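Local coordinates for protein 3-chlorocatechol 1,2-dioxygenase (Rhodococcus opacus, PDB 2BOY) that probably catalyses the intradiol, oxygen-dependent ring cleavage of catechols, notably 3-chlorocatechol, at a non-haem ferric iron centre, at residues E98-L103 and T161-A165; L204-L208 and Y247-L251. All coordinates share one frame; numbering follows the deposited sequence.

Contact 1: residues E98-L103 and T161-A165; sequences ESGDTL and TIVPA
An antiparallel ladder joins the start of strand 102-110 to the end of strand 156-162, where D101, T102 and L103 meet T161, I162 and V163. L103 and T161 form a hydrogen-bonded pair: L103 N reaches T161 O at 2.9 Å with an N-H...O angle of 175°, although it sits 48° out of the carbonyl plane, and T161 N returns a bond to L103 O at 2.9 Å. T102 and I162 make the next, non-hydrogen-bonded pair, their side chains diverging, and V163 N donates to D101 O at 2.9 Å. That carbonyl also takes a CA-H...O contact, I162 CA to D101 O at 3.2 Å. The loop 98-101 curls round I162, a branched aliphatic suited to filling the bend: its CD1 meets the aliphatic CG of E98 at 3.6 Å, and its CG2 lies 3.5 Å from S99 O. G100 fits here because a CB would run into I162 CG2 and, at this backbone conformation, press against the carbonyl oxygen of the preceding residue. Beside the ladder, L103 CB packs on V163 CG2 at 3.9 Å. T161 turns OG1 opposite the backbone N (chi1 -177°), which puts CG2 between N and the carbonyl carbon, next to L103 CD2, while OG1 bonds Q126. The E98 carboxylate pairs with R95. One water links D101 N to V163 O; a second donates to T161 O and shares a long hydrogen bond (3.3 Å) with T102 OG1. The strand ends are thus held by main-chain bonds extended by solvent, while apolar branches pack beside them and polar ends turn elsewhere.

Contact 2: residues L204-L208 and Y247-L251; sequences LTTQL and YKFTL
T206 OG1 is hydrogen-bonded to the backbone oxygen of Q71, so the buried hydroxyl has a partner outside the two segments while its methyl branch turns to F249. That branch, T206 CG2, meets the edge of the F249 ring at CE2, 3.9 Å away, near the ring plane. Threonine suits this place because one side chain serves both surroundings. L208 reaches both rings. With CG beside the backbone N (chi1 -63°), its two methyls are carried to them: CD2 stands over the centre of the Y247 face in a CH-pi contact, 3.7 Å from the ring centroid and 13° off its normal, while CD1 touches both rings, 3.8 Å from F249 CZ and also against Y247 CG. Y247 in turn sets its CD2 over the centre of the F249 ring, 3.5 Å above the plane. At the far end, L204 crosses F249 at about a right angle, its CD2 4.1 Å from F249 CD2, and its CB touches L251 CD2 at 3.8 Å. With an alanine in place of Y247, L208 would probably lose the face beneath its methyl, and F249 the neighbour that helps fix its rotation. Branched leucines and flat rings fill the space between two strands whose short axes approach to 9.5 Å, the core packing of a beta-sandwich; Q207, its CB pointing away, belongs to the benzhydroxamic acid pocket.

Overall arrangement
Following the chain from the N-terminal helices, contact 1 comes first: 98-103 returns to 161-165 after 57 residues that include strands 121-125 and 146-150 and the iron ligand Y133. Only after it closes does the chain pass through strand 187-197, with the iron ligands H191 and H193, and reach contact 2, whose shorter loop holds strand 229-236. The two loops therefore stand in series, neither nested nor crossed. Contact 1 pairs the ends of two neighbouring strands at the edge of the sheet, whereas contact 2 packs strand faces across its interior. Their centres lie 20 Å apart, yet strands 102-110 and 241-250 run side by side and tie both into one framework.

Contact 1: residues E98-L103 and T161-A165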
loop_
_atom_site.group_PDB
_atom_site.type_symbol
_atom_site.label_atom_id
_atom_site.label_comp_id
_atom_site.label_asym_id
_atom_site.label_seq_id
_atom_site.Cartn_x
_atom_site.Cartn_y
_atom_site.Cartn_z
ATOM N N GLU A 98 -11.241 -31.412 22.207
ATOM C CA GLU A 98 -11.295 -30.695 20.927
ATOM C C GLU A 98 -12.583 -30.999 20.186
ATOM O O GLU A 98 -12.922 -32.161 20.003
ATOM C CB GLU A 98 -10.078 -31.083 20.072
ATOM C CG GLU A 98 -9.808 -30.138 18.921
ATOM C CD GLU A 98 -9.278 -28.808 19.388
ATOM O OE1 GLU A 98 -8.318 -28.797 20.198
ATOM O OE2 GLU A 98 -9.836 -27.769 18.938
ATOM N N SER A 99 -13.333 -29.976 19.781
ATOM C CA SER A 99 -14.551 -30.252 19.017
ATOM C C SER A 99 -14.297 -30.353 17.514
ATOM O O SER A 99 -13.226 -29.961 17.045
ATOM C CB SER A 99 -15.645 -29.230 19.303
ATOM O OG SER A 99 -15.244 -27.956 18.887
ATOM N N GLY A 100 -15.299 -30.867 16.793
ATOM C CA GLY A 100 -15.260 -31.025 15.345
ATOM C C GLY A 100 -15.305 -32.479 14.899
ATOM O O GLY A 100 -15.212 -33.387 15.709
ATOM N N ASP A 101 -15.497 -32.692 13.606
ATOM C CA ASP A 101 -15.578 -34.004 13.009
ATOM C C ASP A 101 -14.158 -34.546 12.818
ATOM O O ASP A 101 -13.303 -33.816 12.321
ATOM C CB ASP A 101 -16.264 -33.898 11.637
ATOM C CG ASP A 101 -17.698 -33.344 11.726
ATOM O OD1 ASP A 101 -18.405 -33.704 12.680
ATOM O OD2 ASP A 101 -18.175 -32.552 10.896
ATOM N N THR A 102 -13.921 -35.796 13.211
ATOM C CA THR A 102 -12.617 -36.459 13.042
ATOM C C THR A 102 -12.338 -36.670 11.575
ATOM O O THR A 102 -13.225 -37.072 10.819
ATOM C CB THR A 102 -12.606 -37.819 13.772
ATOM O OG1 THR A 102 -12.625 -37.578 15.184
ATOM C CG2 THR A 102 -11.258 -38.521 13.565
ATOM N N LEU A 103 -11.103 -36.378 11.170
ATOM C CA LEU A 103 -10.690 -36.556 9.801
ATOM C C LEU A 103 -9.480 -37.472 9.786
ATOM O O LEU A 103 -8.487 -37.191 10.500
ATOM C CB LEU A 103 -10.286 -35.198 9.165
ATOM C CG LEU A 103 -9.739 -35.332 7.730
ATOM C CD1 LEU A 103 -10.797 -35.907 6.759
ATOM C CD2 LEU A 103 -9.167 -33.978 7.208
ATOM N N THR A 161 -6.778 -35.832 12.403
ATOM C CA THR A 161 -7.013 -34.469 12.794
ATOM C C THR A 161 -8.521 -34.253 12.866
ATOM O O THR A 161 -9.278 -35.221 13.047
ATOM C CB THR A 161 -6.247 -33.527 11.832
ATOM O OG1 THR A 161 -6.403 -32.197 12.251
ATOM C CG2 THR A 161 -6.778 -33.587 10.381
ATOM N N ILE A 162 -8.942 -33.000 12.817
ATOM C CA ILE A 162 -10.346 -32.640 12.806
ATOM C C ILE A 162 -10.553 -31.816 11.545
ATOM O O ILE A 162 -9.594 -31.226 11.061
ATOM C CB ILE A 162 -10.659 -31.910 14.150
ATOM C CG1 ILE A 162 -11.153 -32.968 15.156
ATOM C CG2 ILE A 162 -11.651 -30.786 13.994
ATOM C CD1 ILE A 162 -10.829 -32.645 16.612
ATOM N N VAL A 163 -11.745 -31.852 10.953
ATOM C CA VAL A 163 -12.036 -30.997 9.785
ATOM C C VAL A 163 -12.006 -29.537 10.201
ATOM O O VAL A 163 -12.773 -29.143 11.094
ATOM C CB VAL A 163 -13.397 -31.360 9.117
ATOM C CG1 VAL A 163 -13.628 -30.521 7.867
ATOM C CG2 VAL A 163 -13.431 -32.848 8.751
ATOM N N PRO A 164 -11.129 -28.710 9.583
ATOM C CA PRO A 164 -11.067 -27.299 9.953
ATOM C C PRO A 164 -12.346 -26.602 9.496
ATOM O O PRO A 164 -12.951 -27.022 8.517
ATOM C CB PRO A 164 -9.849 -26.741 9.137
ATOM C CG PRO A 164 -9.774 -27.667 7.900
ATOM C CD PRO A 164 -10.238 -29.049 8.444
ATOM N N ALA A 165 -12.745 -25.560 10.210
ATOM C CA ALA A 165 -13.793 -24.655 9.749
ATOM C C ALA A 165 -13.238 -23.664 8.727
ATOM O O ALA A 165 -12.065 -23.331 8.772
ATOM C CB ALA A 165 -14.372 -23.862 10.944
HETATM O O HOH W 1 -15.048 -30.150 12.045
HETATM O O HOH W 2 -9.652 -36.363 15.694
#

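Contact 2: residues L204-L208 and Y247-L251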
loop_
_atom_site.group_PDB
_atom_site.type_symbol
_atom_site.label_atom_id
_atom_site.label_comp_id
_atom_site.label_asym_id
_atom_site.label_seq_id
_atom_site.Cartn_x
_atom_site.Cartn_y
_atom_site.Cartn_z
ATOM N N LEU A 204 7.339 -28.154 -2.053
ATOM C CA LEU A 204 6.034 -27.840 -2.545
ATOM C C LEU A 204 5.289 -27.163 -1.395
ATOM O O LEU A 204 5.238 -27.705 -0.311
ATOM C CB LEU A 204 5.295 -29.130 -2.955
ATOM C CG LEU A 204 3.780 -29.049 -3.186
ATOM C CD1 LEU A 204 3.449 -28.035 -4.274
ATOM C CD2 LEU A 204 3.201 -30.444 -3.514
ATOM N N THR A 205 4.765 -25.979 -1.639
ATOM C CA THR A 205 3.771 -25.350 -0.749
ATOM C C THR A 205 2.401 -25.429 -1.343
ATOM O O THR A 205 2.174 -24.984 -2.470
ATOM C CB THR A 205 4.166 -23.895 -0.526
ATOM O OG1 THR A 205 5.407 -23.873 0.202
ATOM C CG2 THR A 205 3.118 -23.170 0.449
ATOM N N THR A 206 1.426 -25.916 -0.564
ATOM C CA THR A 206 0.113 -26.069 -1.147
ATOM C C THR A 206 -0.968 -26.079 -0.048
ATOM O O THR A 206 -0.657 -25.957 1.139
ATOM C CB THR A 206 0.088 -27.352 -2.057
ATOM O OG1 THR A 206 -1.091 -27.373 -2.876
ATOM C CG2 THR A 206 0.076 -28.681 -1.259
ATOM N N GLN A 207 -2.213 -26.200 -0.474
ATOM C CA GLN A 207 -3.366 -26.216 0.448
ATOM C C GLN A 207 -4.324 -27.233 -0.096
ATOM O O GLN A 207 -4.445 -27.368 -1.314
ATOM C CB GLN A 207 -4.092 -24.885 0.386
ATOM C CG GLN A 207 -3.297 -23.743 0.996
ATOM C CD GLN A 207 -4.128 -22.521 1.267
ATOM O OE1 GLN A 207 -5.314 -22.616 1.614
ATOM N NE2 GLN A 207 -3.504 -21.365 1.136
ATOM N N LEU A 208 -5.077 -27.898 0.780
ATOM C CA LEU A 208 -6.112 -28.811 0.267
ATOM C C LEU A 208 -7.445 -28.387 0.874
ATOM O O LEU A 208 -7.485 -28.059 2.035
ATOM C CB LEU A 208 -5.779 -30.267 0.648
ATOM C CG LEU A 208 -4.454 -30.752 0.013
ATOM C CD1 LEU A 208 -4.004 -32.099 0.570
ATOM C CD2 LEU A 208 -4.567 -30.800 -1.523
ATOM N N TYR A 247 -4.859 -38.246 -0.539
ATOM C CA TYR A 247 -4.247 -37.343 -1.511
ATOM C C TYR A 247 -2.868 -37.824 -1.874
ATOM O O TYR A 247 -2.134 -38.314 -1.020
ATOM C CB TYR A 247 -4.135 -35.898 -0.984
ATOM C CG TYR A 247 -3.796 -34.900 -2.074
ATOM C CD1 TYR A 247 -4.781 -34.444 -2.977
ATOM C CD2 TYR A 247 -2.503 -34.425 -2.207
ATOM C CE1 TYR A 247 -4.457 -33.537 -4.015
ATOM C CE2 TYR A 247 -2.160 -33.541 -3.194
ATOM C CZ TYR A 247 -3.145 -33.100 -4.108
ATOM O OH TYR A 247 -2.786 -32.197 -5.082
ATOM N N LYS A 248 -2.502 -37.628 -3.132
ATOM C CA LYS A 248 -1.163 -37.960 -3.572
ATOM C C LYS A 248 -0.438 -36.718 -4.034
ATOM O O LYS A 248 -0.890 -36.056 -5.003
ATOM C CB LYS A 248 -1.206 -38.964 -4.743
ATOM C CG LYS A 248 0.177 -39.260 -5.349
ATOM C CD LYS A 248 0.132 -40.224 -6.582
ATOM C CE LYS A 248 -0.222 -39.475 -7.897
ATOM N NZ LYS A 248 -0.766 -40.377 -9.012
ATOM N N PHE A 249 0.674 -36.407 -3.350
ATOM C CA PHE A 249 1.543 -35.285 -3.686
ATOM C C PHE A 249 2.704 -35.756 -4.587
ATOM O O PHE A 249 3.174 -36.892 -4.470
ATOM C CB PHE A 249 2.207 -34.702 -2.433
ATOM C CG PHE A 249 1.226 -34.225 -1.348
ATOM C CD1 PHE A 249 0.888 -35.067 -0.300
ATOM C CD2 PHE A 249 0.764 -32.905 -1.339
ATOM C CE1 PHE A 249 0.050 -34.637 0.748
ATOM C CE2 PHE A 249 -0.101 -32.468 -0.300
ATOM C CZ PHE A 249 -0.413 -33.345 0.742
ATOM N N THR A 250 3.156 -34.881 -5.477
ATOM C CA THR A 250 4.334 -35.191 -6.306
ATOM C C THR A 250 5.420 -34.148 -6.107
ATOM O O THR A 250 5.124 -32.959 -6.117
ATOM C CB THR A 250 3.977 -35.287 -7.773
ATOM O OG1 THR A 250 3.016 -36.336 -7.963
ATOM C CG2 THR A 250 5.221 -35.768 -8.600
ATOM N N LEU A 251 6.668 -34.595 -5.931
ATOM C CA LEU A 251 7.811 -33.677 -5.923
ATOM C C LEU A 251 8.687 -33.925 -7.160
ATOM O O LEU A 251 8.839 -35.077 -7.603
ATOM C CB LEU A 251 8.662 -33.862 -4.660
ATOM C CG LEU A 251 8.065 -33.643 -3.243
ATOM C CD1 LEU A 251 9.125 -33.672 -2.140
ATOM C CD2 LEU A 251 7.311 -32.286 -3.246
#